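Local atomic coordinates of dTDP-4-amino-4,6-dideoxyglucose formyltransferase (Shewanella sp. FDAARGOS_354, PDB entry 6V2T), a protein that probably transfers a formyl group from a folate cofactor to the amino group of dTDP-4-amino-4,6-dideoxyglucose, a sugar nucleotide linked to O-antigen synthesis. Residues F133-K138 / V163-W168; S213-L218 / R237-G242; D48-V53 / D188-L193. All coordinates share one frame; numbering follows the deposited sequence. Where two conformers were deposited one is given.

Contact 1: F133-K138 / V163-W168. With NA (sodium ion), chain J; EDO (1,2-ethanediol), chain I.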
loop_
_atom_site.group_PDB
_atom_site.type_symbol
_atom_site.label_atom_id
_atom_site.label_comp_id
_atom_site.label_asym_id
_atom_site.label_seq_id
_atom_site.Cartn_x
_atom_site.Cartn_y
_atom_site.Cartn_z
ATOM N N PHE B 133 -9.706 -14.104 7.281
ATOM C CA PHE B 133 -10.853 -14.972 6.875
ATOM C C PHE B 133 -12.162 -14.175 6.960
ATOM O O PHE B 133 -12.914 -14.222 6.019
ATOM C CB PHE B 133 -10.839 -16.262 7.686
ATOM C CG PHE B 133 -9.609 -17.079 7.392
ATOM C CD1 PHE B 133 -9.557 -17.887 6.263
ATOM C CD2 PHE B 133 -8.490 -16.997 8.207
ATOM C CE1 PHE B 133 -8.403 -18.605 5.974
ATOM C CE2 PHE B 133 -7.325 -17.680 7.879
ATOM C CZ PHE B 133 -7.307 -18.511 6.793
ATOM N N SER B 134 -12.402 -13.391 7.998
ATOM C CA SER B 134 -13.687 -12.659 8.089
ATOM C C SER B 134 -13.822 -11.678 6.913
ATOM O O SER B 134 -14.969 -11.481 6.447
ATOM C CB SER B 134 -13.887 -11.960 9.418
ATOM O OG SER B 134 -14.221 -12.905 10.417
ATOM N N ILE B 135 -12.737 -11.004 6.499
ATOM C CA ILE B 135 -12.850 -9.932 5.472
ATOM C C ILE B 135 -13.403 -10.589 4.210
ATOM O O ILE B 135 -14.194 -9.962 3.507
ATOM C CB ILE B 135 -11.503 -9.214 5.227
ATOM C CG1 ILE B 135 -11.271 -8.147 6.299
ATOM C CG2 ILE B 135 -11.416 -8.646 3.810
ATOM C CD1 ILE B 135 -9.801 -7.652 6.447
ATOM N N ILE B 136 -12.948 -11.799 3.950
ATOM C CA ILE B 136 -13.319 -12.607 2.773
ATOM C C ILE B 136 -14.680 -13.276 2.976
ATOM O O ILE B 136 -15.500 -13.156 2.048
ATOM C CB ILE B 136 -12.241 -13.640 2.482
ATOM C CG1 ILE B 136 -10.913 -12.967 2.112
ATOM C CG2 ILE B 136 -12.705 -14.579 1.386
ATOM C CD1 ILE B 136 -9.743 -13.903 2.219
ATOM N N ASN B 137 -14.909 -13.984 4.096
ATOM C CA ASN B 137 -16.112 -14.871 4.192
ATOM C C ASN B 137 -17.258 -14.175 4.942
ATOM O O ASN B 137 -18.264 -14.819 5.140
ATOM C CB ASN B 137 -15.784 -16.245 4.763
ATOM C CG ASN B 137 -15.310 -16.250 6.203
ATOM O OD1 ASN B 137 -15.641 -15.380 7.032
ATOM N ND2 ASN B 137 -14.561 -17.291 6.513
ATOM N N LYS B 138 -17.066 -12.948 5.427
ATOM C CA LYS B 138 -18.112 -12.065 5.998
ATOM C C LYS B 138 -18.665 -12.613 7.311
ATOM O O LYS B 138 -19.573 -11.952 7.858
ATOM C CB LYS B 138 -19.241 -11.873 4.973
ATOM C CG LYS B 138 -18.778 -11.468 3.580
ATOM C CD LYS B 138 -17.828 -10.254 3.555
ATOM C CE LYS B 138 -17.211 -9.985 2.187
ATOM N NZ LYS B 138 -16.358 -8.776 2.233
ATOM N N VAL B 163 -16.522 -6.772 16.637
ATOM C CA VAL B 163 -16.086 -5.471 16.078
ATOM C C VAL B 163 -16.558 -5.470 14.639
ATOM O O VAL B 163 -16.642 -6.527 13.984
ATOM C CB VAL B 163 -14.572 -5.211 16.239
ATOM C CG1 VAL B 163 -14.084 -5.534 17.633
ATOM C CG2 VAL B 163 -13.758 -5.954 15.208
ATOM N N PRO B 164 -16.960 -4.280 14.145
ATOM C CA PRO B 164 -17.419 -4.136 12.771
ATOM C C PRO B 164 -16.226 -4.281 11.820
ATOM O O PRO B 164 -15.094 -4.034 12.230
ATOM C CB PRO B 164 -18.012 -2.714 12.742
ATOM C CG PRO B 164 -17.217 -1.967 13.794
ATOM C CD PRO B 164 -16.920 -2.997 14.869
ATOM N N ILE B 165 -16.513 -4.774 10.624
ATOM C CA ILE B 165 -15.607 -4.739 9.446
ATOM C C ILE B 165 -16.212 -3.811 8.396
ATOM O O ILE B 165 -17.367 -4.040 8.003
ATOM C CB ILE B 165 -15.392 -6.136 8.875
ATOM C CG1 ILE B 165 -14.836 -7.075 9.942
ATOM C CG2 ILE B 165 -14.468 -6.063 7.655
ATOM C CD1 ILE B 165 -14.533 -8.441 9.423
ATOM N N PHE B 166 -15.415 -2.872 7.899
ATOM C CA PHE B 166 -15.830 -1.953 6.815
ATOM C C PHE B 166 -15.262 -2.432 5.479
ATOM O O PHE B 166 -14.236 -3.174 5.473
ATOM C CB PHE B 166 -15.435 -0.535 7.213
ATOM C CG PHE B 166 -15.915 -0.124 8.584
ATOM C CD1 PHE B 166 -17.269 0.013 8.848
ATOM C CD2 PHE B 166 -15.024 0.123 9.611
ATOM C CE1 PHE B 166 -17.722 0.402 10.102
ATOM C CE2 PHE B 166 -15.477 0.500 10.869
ATOM C CZ PHE B 166 -16.822 0.638 11.117
ATOM N N GLU B 167 -15.920 -2.022 4.383
ATOM C CA GLU B 167 -15.531 -2.240 2.962
ATOM C C GLU B 167 -14.060 -1.868 2.742
ATOM O O GLU B 167 -13.406 -2.477 1.909
ATOM C CB GLU B 167 -16.373 -1.328 2.057
ATOM C CG GLU B 167 -17.514 -2.023 1.322
ATOM C CD GLU B 167 -17.707 -3.509 1.572
ATOM O OE1 GLU B 167 -17.022 -4.309 0.906
ATOM O OE2 GLU B 167 -18.579 -3.866 2.387
ATOM N N TRP B 168 -13.623 -0.794 3.402
ATOM C CA TRP B 168 -12.298 -0.157 3.152
ATOM C C TRP B 168 -11.257 -0.658 4.166
ATOM O O TRP B 168 -10.199 -0.041 4.259
ATOM C CB TRP B 168 -12.402 1.362 3.241
ATOM C CG TRP B 168 -12.935 1.850 4.550
ATOM C CD1 TRP B 168 -12.247 2.191 5.679
ATOM C CD2 TRP B 168 -14.314 2.106 4.833
ATOM N NE1 TRP B 168 -13.111 2.619 6.654
ATOM C CE2 TRP B 168 -14.385 2.569 6.163
ATOM C CE3 TRP B 168 -15.488 1.954 4.095
ATOM C CZ2 TRP B 168 -15.598 2.885 6.772
ATOM C CZ3 TRP B 168 -16.687 2.269 4.704
ATOM C CH2 TRP B 168 -16.737 2.738 6.012
HETATM NA NA NA J . -8.267 0.851 4.900
HETATM C C1 EDO I . -16.963 -5.624 4.710
HETATM O O1 EDO I . -15.916 -6.560 4.460
HETATM C C2 EDO I . -18.245 -6.262 4.364
HETATM O O2 EDO I . -18.173 -6.859 3.064
HETATM O O HOH W 1 -8.644 2.423 6.467
HETATM O O HOH W 2 -5.965 0.700 4.099
#
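Ile165 touches two successive residues of helix 130-137, one with each branch of its side chain. The ethyl branch puts Ile165 CD1 3.6 Å from Ser134 CB. The methyl branch puts Ile165 CG2 4.1 Å from Ile135 CG1, and the two isoleucine side chains cross at about a right angle. With CG1 of Ile165 opposite the carbonyl carbon (chi1 -57°), the ethyl branch reaches Ser134 and the methyl Ile135. Ser134 offers its CB here; its OG is hydrogen-bonded to Asn125 and to the carbonyl of Lys139. Ile135 also packs on Val174 of helix 171-194.

The polar part lies at the helix end. Lys138 leaves the helix with positive phi, and its chain bends at chi2 (-51°). Lys138 NZ is 2.8 Å from Ile135 O. It lies nearly in line with the carbonyl bond (169°). NZ also forms a salt bridge with Asp234. A 1,2-ethanediol adds two more acceptors: O2 is 2.8 Å from Lys138 NZ, and O1 is farther, at 3.2 Å. The two diol oxygens probably share one hydrogen, so NZ is crowded with acceptors. Arg237 NH2 also donates to the diol. The link from the diol to Glu167 is weak, and doubtful because Glu167 has two conformers.

At the far end of 163-168, Trp168 O binds a sodium ion at 2.2 Å. Asn173, Ala263 and two waters complete the site.

The loop after strand 157-163 thus meets the helix through carbon atoms alone. No direct polar bond joins the two segments.

Contact 2: S213-L218 / R237-G242. With 0FX (dTDP-4-amino-4,6-dideoxyglucose), chain G; EDO (1,2-ethanediol), chain I.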
loop_
_atom_site.group_PDB
_atom_site.type_symbol
_atom_site.label_atom_id
_atom_site.label_comp_id
_atom_site.label_asym_id
_atom_site.label_seq_id
_atom_site.Cartn_x
_atom_site.Cartn_y
_atom_site.Cartn_z
ATOM N N SER B 213 -1.969 -23.455 7.346
ATOM C CA SER B 213 -1.876 -23.887 5.929
ATOM C C SER B 213 -3.053 -23.314 5.110
ATOM O O SER B 213 -2.891 -23.085 3.897
ATOM C CB SER B 213 -1.742 -25.393 5.844
ATOM O OG SER B 213 -2.939 -26.016 6.254
ATOM N N ASP B 214 -4.196 -23.030 5.729
ATOM C CA ASP B 214 -5.322 -22.391 5.007
ATOM C C ASP B 214 -4.879 -20.957 4.671
ATOM O O ASP B 214 -5.117 -20.534 3.547
ATOM C CB ASP B 214 -6.620 -22.519 5.804
ATOM C CG ASP B 214 -6.908 -23.978 6.118
ATOM O OD1 ASP B 214 -6.973 -24.778 5.166
ATOM O OD2 ASP B 214 -6.967 -24.317 7.298
ATOM N N PHE B 215 -4.226 -20.257 5.604
ATOM C CA PHE B 215 -3.729 -18.881 5.358
ATOM C C PHE B 215 -2.739 -18.916 4.189
ATOM O O PHE B 215 -2.917 -18.175 3.226
ATOM C CB PHE B 215 -3.097 -18.290 6.622
ATOM C CG PHE B 215 -2.479 -16.934 6.390
ATOM C CD1 PHE B 215 -3.280 -15.832 6.155
ATOM C CD2 PHE B 215 -1.103 -16.783 6.314
ATOM C CE1 PHE B 215 -2.715 -14.592 5.890
ATOM C CE2 PHE B 215 -0.539 -15.535 6.093
ATOM C CZ PHE B 215 -1.352 -14.439 5.878
ATOM N N LYS B 216 -1.721 -19.781 4.282
ATOM C CA LYS B 216 -0.677 -19.935 3.242
ATOM C C LYS B 216 -1.307 -20.219 1.872
ATOM O O LYS B 216 -0.880 -19.570 0.899
ATOM C CB LYS B 216 0.322 -21.017 3.670
ATOM C CG LYS B 216 1.174 -20.592 4.843
ATOM C CD LYS B 216 2.224 -21.586 5.284
ATOM C CE LYS B 216 3.261 -20.929 6.182
ATOM N NZ LYS B 216 4.015 -21.931 6.971
ATOM N N ALA B 217 -2.351 -21.040 1.796
ATOM C CA ALA B 217 -3.066 -21.324 0.525
ATOM C C ALA B 217 -3.708 -20.048 -0.034
ATOM O O ALA B 217 -3.604 -19.831 -1.267
ATOM C CB ALA B 217 -4.093 -22.420 0.699
ATOM N N LEU B 218 -4.364 -19.233 0.803
ATOM C CA LEU B 218 -5.042 -17.987 0.348
ATOM C C LEU B 218 -4.008 -17.056 -0.267
ATOM O O LEU B 218 -4.353 -16.264 -1.160
ATOM C CB LEU B 218 -5.671 -17.242 1.527
ATOM C CG LEU B 218 -7.109 -17.588 1.872
ATOM C CD1 LEU B 218 -7.534 -16.719 3.045
ATOM C CD2 LEU B 218 -8.024 -17.392 0.673
ATOM N N ARG B 237 -7.185 -6.995 0.077
ATOM C CA ARG B 237 -7.255 -6.204 1.343
ATOM C C ARG B 237 -7.182 -7.125 2.565
ATOM O O ARG B 237 -6.466 -6.740 3.545
ATOM C CB ARG B 237 -8.426 -5.212 1.346
ATOM C CG ARG B 237 -9.784 -5.790 1.708
ATOM C CD ARG B 237 -10.827 -4.711 1.430
ATOM N NE ARG B 237 -12.178 -5.237 1.463
ATOM C CZ ARG B 237 -12.962 -5.339 2.529
ATOM N NH1 ARG B 237 -12.569 -4.959 3.740
ATOM N NH2 ARG B 237 -14.171 -5.843 2.368
ATOM N N ALA B 238 -7.764 -8.339 2.499
ATOM C CA ALA B 238 -7.726 -9.342 3.584
ATOM C C ALA B 238 -6.270 -9.750 3.846
ATOM O O ALA B 238 -5.942 -10.046 4.984
ATOM C CB ALA B 238 -8.531 -10.574 3.230
ATOM N N LEU B 239 -5.461 -9.802 2.790
ATOM C CA LEU B 239 -4.069 -10.331 2.802
ATOM C C LEU B 239 -3.054 -9.180 2.964
ATOM O O LEU B 239 -1.838 -9.441 2.978
ATOM C CB LEU B 239 -3.862 -11.113 1.513
ATOM C CG LEU B 239 -4.634 -12.433 1.450
ATOM C CD1 LEU B 239 -4.340 -13.176 0.152
ATOM C CD2 LEU B 239 -4.349 -13.337 2.646
ATOM N N SER B 240 -3.531 -7.963 3.159
ATOM C CA SER B 240 -2.698 -6.753 3.322
ATOM C C SER B 240 -2.656 -6.374 4.789
ATOM O O SER B 240 -3.713 -6.115 5.392
ATOM C CB SER B 240 -3.159 -5.647 2.447
ATOM O OG SER B 240 -3.123 -6.085 1.106
ATOM N N HIS B 241 -1.467 -6.424 5.364
ATOM C CA HIS B 241 -1.271 -6.132 6.807
ATOM C C HIS B 241 0.118 -5.527 6.963
ATOM O O HIS B 241 1.077 -6.302 7.191
ATOM C CB HIS B 241 -1.446 -7.384 7.646
ATOM C CG HIS B 241 -1.534 -7.156 9.113
ATOM N ND1 HIS B 241 -2.685 -7.481 9.832
ATOM C CD2 HIS B 241 -0.629 -6.666 10.007
ATOM C CE1 HIS B 241 -2.484 -7.173 11.111
ATOM N NE2 HIS B 241 -1.225 -6.672 11.248
ATOM N N GLY B 242 0.193 -4.215 6.840
ATOM C CA GLY B 242 1.452 -3.452 6.980
ATOM C C GLY B 242 2.483 -3.988 6.006
ATOM O O GLY B 242 2.133 -4.173 4.827
HETATM O O4P 0FX G . -2.143 -12.063 16.948
HETATM P P2 0FX G . -0.691 -12.368 17.321
HETATM O O3P 0FX G . -0.376 -12.036 18.745
HETATM O O1G 0FX G . -0.636 -13.930 17.166
HETATM C C1G 0FX G . -0.194 -14.704 18.278
HETATM C C2G 0FX G . 0.765 -15.720 17.690
HETATM O O2G 0FX G . 1.911 -15.136 17.043
HETATM C C3G 0FX G . -0.021 -16.518 16.664
HETATM O O3G 0FX G . 0.855 -17.551 16.189
HETATM C C4G 0FX G . -1.330 -17.074 17.259
HETATM N N4A 0FX G . -2.166 -17.594 16.173
HETATM C C5G 0FX G . -2.175 -16.060 18.021
HETATM C C6G 0FX G . -3.329 -16.758 18.770
HETATM O O5G 0FX G . -1.324 -15.343 18.918
HETATM O OPP 0FX G . 0.633 -11.599 16.586
HETATM P P 0FX G . 0.920 -12.115 15.134
HETATM O O1P 0FX G . 1.264 -13.515 14.936
HETATM O O2P 0FX G . 2.121 -11.350 14.647
HETATM O O5 0FX G . -0.165 -11.662 14.081
HETATM C C5 0FX G . -0.776 -10.402 14.164
HETATM C C4 0FX G . -1.362 -10.099 12.780
HETATM O O4 0FX G . -0.339 -9.876 11.807
HETATM C C3 0FX G . -2.171 -11.254 12.165
HETATM O O3 0FX G . -3.491 -11.326 12.685
HETATM C C2 0FX G . -2.102 -11.003 10.638
HETATM C C1 0FX G . -0.726 -10.288 10.539
HETATM N N11 0FX G . 0.272 -11.210 10.016
HETATM C C61 0FX G . 1.149 -11.857 10.816
HETATM C C51 0FX G . 2.093 -12.707 10.241
HETATM C C5A 0FX G . 3.082 -13.455 11.129
HETATM C C21 0FX G . 0.301 -11.367 8.687
HETATM O O21 0FX G . -0.601 -10.699 7.925
HETATM N N31 0FX G . 1.192 -12.196 8.090
HETATM C C41 0FX G . 2.095 -12.869 8.851
HETATM O O41 0FX G . 2.950 -13.737 8.234
HETATM C C1 EDO I . -16.963 -5.624 4.710
HETATM O O1 EDO I . -15.916 -6.560 4.460
HETATM C C2 EDO I . -18.245 -6.262 4.364
HETATM O O2 EDO I . -18.173 -6.859 3.064
#
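Leu239 reaches across to helix 212-219 and meets Phe215 and Leu218 with its two methyl groups. From CB the chain runs with CG beside the backbone N (chi1 -71°). CB and CG make no close approach to 213-218; the two methyls do. Leu239 CD1 lies 3.4 Å from Leu218 O, a methyl group against a backbone carbonyl. Leu239 CD2 comes within 3.8 Å of Phe215 CE1, lying oblique to the ring. The same Leu239 CD2 is 4.3 Å from Leu218 CB. The side chains of Leu239 and Phe215 run past one another, pointing opposite ways.

Both segments fall in the region assigned to the C-terminal N-formyltransferase dimerization family. Leu239 follows directly on helix 229-238, so the contact joins the end of that helix to helix 212-219. Helix 130-137 also packs here: its Phe133 and Ile136 touch Leu218.

The contact borders the sugar-nucleotide pocket. Phe215 CZ is 4.0 Å from N31 of the thymine. Two pocket residues add to this border: Phe129 meets the Phe215 ring edge-to-face, and Asn246 ND2 donates to Leu239 O and also bonds the ligand. Two residues after Leu239, His241 lies with one ring face against the deoxyribose. The ligand's C1 sits 3.4 Å above the His241 plane, over the ring centre. Ser171 OG is hydrogen-bonded to His241 ND1 and would limit the turning of this ring. Two residues before Leu239 in the chain, Arg237 NH2 bonds 1,2-ethanediol O1 at 2.8 Å. The bond is nearly straight (165° at the hydrogen), with O1 at the guanidinium edge, in plane.

Contact 3: D48-V53 / D188-L193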
loop_
_atom_site.group_PDB
_atom_site.type_symbol
_atom_site.label_atom_id
_atom_site.label_comp_id
_atom_site.label_asym_id
_atom_site.label_seq_id
_atom_site.Cartn_x
_atom_site.Cartn_y
_atom_site.Cartn_z
ATOM N N ASP B 48 -5.513 -2.576 43.921
ATOM C CA ASP B 48 -6.434 -2.569 45.092
ATOM C C ASP B 48 -7.332 -3.820 45.067
ATOM O O ASP B 48 -8.035 -4.055 46.070
ATOM C CB ASP B 48 -7.281 -1.287 45.121
ATOM C CG ASP B 48 -8.168 -1.076 43.900
ATOM O OD1 ASP B 48 -7.734 -1.437 42.785
ATOM O OD2 ASP B 48 -9.292 -0.551 44.067
ATOM N N LYS B 49 -7.349 -4.562 43.951
ATOM C CA LYS B 49 -8.167 -5.789 43.763
ATOM C C LYS B 49 -7.269 -7.009 43.923
ATOM O O LYS B 49 -7.822 -8.103 44.075
ATOM C CB LYS B 49 -8.798 -5.846 42.369
ATOM C CG LYS B 49 -9.515 -4.591 41.897
ATOM C CD LYS B 49 -11.012 -4.659 42.029
ATOM C CE LYS B 49 -11.729 -3.626 41.191
ATOM N NZ LYS B 49 -12.891 -4.221 40.498
ATOM N N PHE B 50 -5.949 -6.833 43.864
ATOM C CA PHE B 50 -4.969 -7.928 43.622
ATOM C C PHE B 50 -3.944 -7.985 44.742
ATOM O O PHE B 50 -2.857 -8.555 44.525
ATOM C CB PHE B 50 -4.280 -7.767 42.259
ATOM C CG PHE B 50 -5.177 -7.951 41.058
ATOM C CD1 PHE B 50 -5.071 -7.121 39.951
ATOM C CD2 PHE B 50 -6.142 -8.950 41.023
ATOM C CE1 PHE B 50 -5.898 -7.284 38.845
ATOM C CE2 PHE B 50 -6.961 -9.111 39.914
ATOM C CZ PHE B 50 -6.852 -8.276 38.830
ATOM N N GLN B 51 -4.318 -7.474 45.920
ATOM C CA GLN B 51 -3.548 -7.598 47.182
ATOM C C GLN B 51 -2.997 -9.021 47.295
ATOM O O GLN B 51 -1.794 -9.158 47.579
ATOM C CB GLN B 51 -4.434 -7.262 48.389
ATOM C CG GLN B 51 -3.821 -6.261 49.356
ATOM C CD GLN B 51 -3.697 -4.870 48.780
ATOM O OE1 GLN B 51 -2.879 -4.070 49.230
ATOM N NE2 GLN B 51 -4.507 -4.566 47.777
ATOM N N SER B 52 -3.825 -10.044 47.045
ATOM C CA SER B 52 -3.486 -11.469 47.311
ATOM C C SER B 52 -3.308 -12.269 46.008
ATOM O O SER B 52 -3.299 -13.526 46.092
ATOM C CB SER B 52 -4.511 -12.120 48.196
ATOM O OG SER B 52 -4.882 -11.274 49.274
ATOM N N VAL B 53 -3.119 -11.599 44.862
ATOM C CA VAL B 53 -2.836 -12.291 43.561
ATOM C C VAL B 53 -1.462 -11.852 43.057
ATOM O O VAL B 53 -1.284 -10.632 42.910
ATOM C CB VAL B 53 -3.916 -11.982 42.515
ATOM C CG1 VAL B 53 -3.715 -12.813 41.256
ATOM C CG2 VAL B 53 -5.322 -12.157 43.065
ATOM N N ASP B 188 -12.432 -4.080 31.716
ATOM C CA ASP B 188 -13.724 -4.448 32.334
ATOM C C ASP B 188 -13.672 -5.808 33.060
ATOM O O ASP B 188 -14.454 -5.953 34.009
ATOM C CB ASP B 188 -14.842 -4.420 31.287
ATOM C CG ASP B 188 -15.165 -3.016 30.786
ATOM O OD1 ASP B 188 -15.991 -2.886 29.852
ATOM O OD2 ASP B 188 -14.588 -2.069 31.333
ATOM N N HIS B 189 -12.820 -6.769 32.676
ATOM C CA HIS B 189 -13.012 -8.192 33.095
ATOM C C HIS B 189 -11.750 -8.913 33.545
ATOM O O HIS B 189 -11.885 -10.098 33.895
ATOM C CB HIS B 189 -13.681 -8.992 31.978
ATOM C CG HIS B 189 -15.052 -8.502 31.674
ATOM N ND1 HIS B 189 -15.992 -8.320 32.663
ATOM C CD2 HIS B 189 -15.643 -8.143 30.515
ATOM C CE1 HIS B 189 -17.119 -7.887 32.114
ATOM N NE2 HIS B 189 -16.934 -7.788 30.798
ATOM N N LEU B 190 -10.578 -8.288 33.617
ATOM C CA LEU B 190 -9.387 -9.050 34.057
ATOM C C LEU B 190 -9.640 -9.570 35.486
ATOM O O LEU B 190 -9.443 -10.746 35.705
ATOM C CB LEU B 190 -8.119 -8.202 33.974
ATOM C CG LEU B 190 -6.865 -8.897 34.505
ATOM C CD1 LEU B 190 -6.536 -10.129 33.680
ATOM C CD2 LEU B 190 -5.677 -7.954 34.549
ATOM N N ALA B 191 -10.072 -8.719 36.433
ATOM C CA ALA B 191 -10.357 -9.124 37.830
ATOM C C ALA B 191 -11.407 -10.243 37.819
ATOM O O ALA B 191 -11.208 -11.242 38.531
ATOM C CB ALA B 191 -10.845 -7.942 38.654
ATOM N N ASP B 192 -12.468 -10.048 37.041
ATOM C CA ASP B 192 -13.604 -10.988 36.889
ATOM C C ASP B 192 -13.071 -12.364 36.482
ATOM O O ASP B 192 -13.525 -13.347 37.074
ATOM C CB ASP B 192 -14.615 -10.500 35.859
ATOM C CG ASP B 192 -15.480 -9.341 36.306
ATOM O OD1 ASP B 192 -15.606 -9.139 37.520
ATOM O OD2 ASP B 192 -16.042 -8.672 35.416
ATOM N N LEU B 193 -12.144 -12.414 35.525
ATOM C CA LEU B 193 -11.528 -13.671 35.012
ATOM C C LEU B 193 -10.777 -14.356 36.137
ATOM O O LEU B 193 -10.942 -15.587 36.372
ATOM C CB LEU B 193 -10.515 -13.357 33.903
ATOM C CG LEU B 193 -11.109 -12.918 32.580
ATOM C CD1 LEU B 193 -9.996 -12.685 31.552
ATOM C CD2 LEU B 193 -12.129 -13.949 32.102
#
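Phe50 presses the edge of its ring against the helix backbone at Ala191. Phe50 CZ is 3.7 Å from Ala191 CA, which lies near the ring plane, and 4.0 Å from Ala191 CB. Leu190 CD2 lies oblique to the ring, 4.4 Å from Phe50 CE1. No hydrogen bond crosses between the segments. CG of Phe50 stands beside its own backbone N (chi1 -67°), which sends the ring out towards the helix. Lys49 CB sits over one face of the ring, and Phe55 meets the ring edge-to-face.

Phe50 opens a type I beta turn that ends at Val53, with Val53 N bonded to Phe50 O at 3.1 Å. The turn lies in the beta-alpha-beta crossover of the formyltransferase fold. Strand 24-30, helix 33-45 and strand 53-60 follow one another, and the two strands are parallel neighbours in the sheet. Helix 171-194 packs against this unit near its C-terminal end. Leu190 also touches Leu42 and Val43 of helix 33-45.

The helix is kinked here, where N of Ala191 and N of Asp192 lack a bond to the preceding turn. Regular bonding resumes with Leu193 N to His189 O at 2.8 Å. Next to the kink, His189 ND1 donates to Asp192 OD2 at 2.8 Å and 165°. The carboxylate oxygen lies in the imidazole plane and uses its anti lone pair. Phe159 stacks on the histidine ring; with the ND1 bond this would restrict its rotation. Asp192 OD1 is bonded to Asn197.

From the N terminus, 48-53 comes first, between helix 33-45 and strand 53-60. Its partner 188-193 follows after 134 intervening residues, so contact 3 closes a long loop. Contact 1 nests inside that loop and closes a short one holding strand 141-147 and most of 157-163. Contact 2 opens and closes afterwards, in series, and no two contacts cross. Helix 171-194 runs from just after 163-168 into contact 3, of which its final turns are part. The centres of contacts 1 and 3 are about 34 Å apart. Contacts 1 and 2 touch: Ile135 packs on Ala238, and one 1,2-ethanediol bonds both Lys138 and Arg237. This pair joins the formyltransferase region to the C-terminal region.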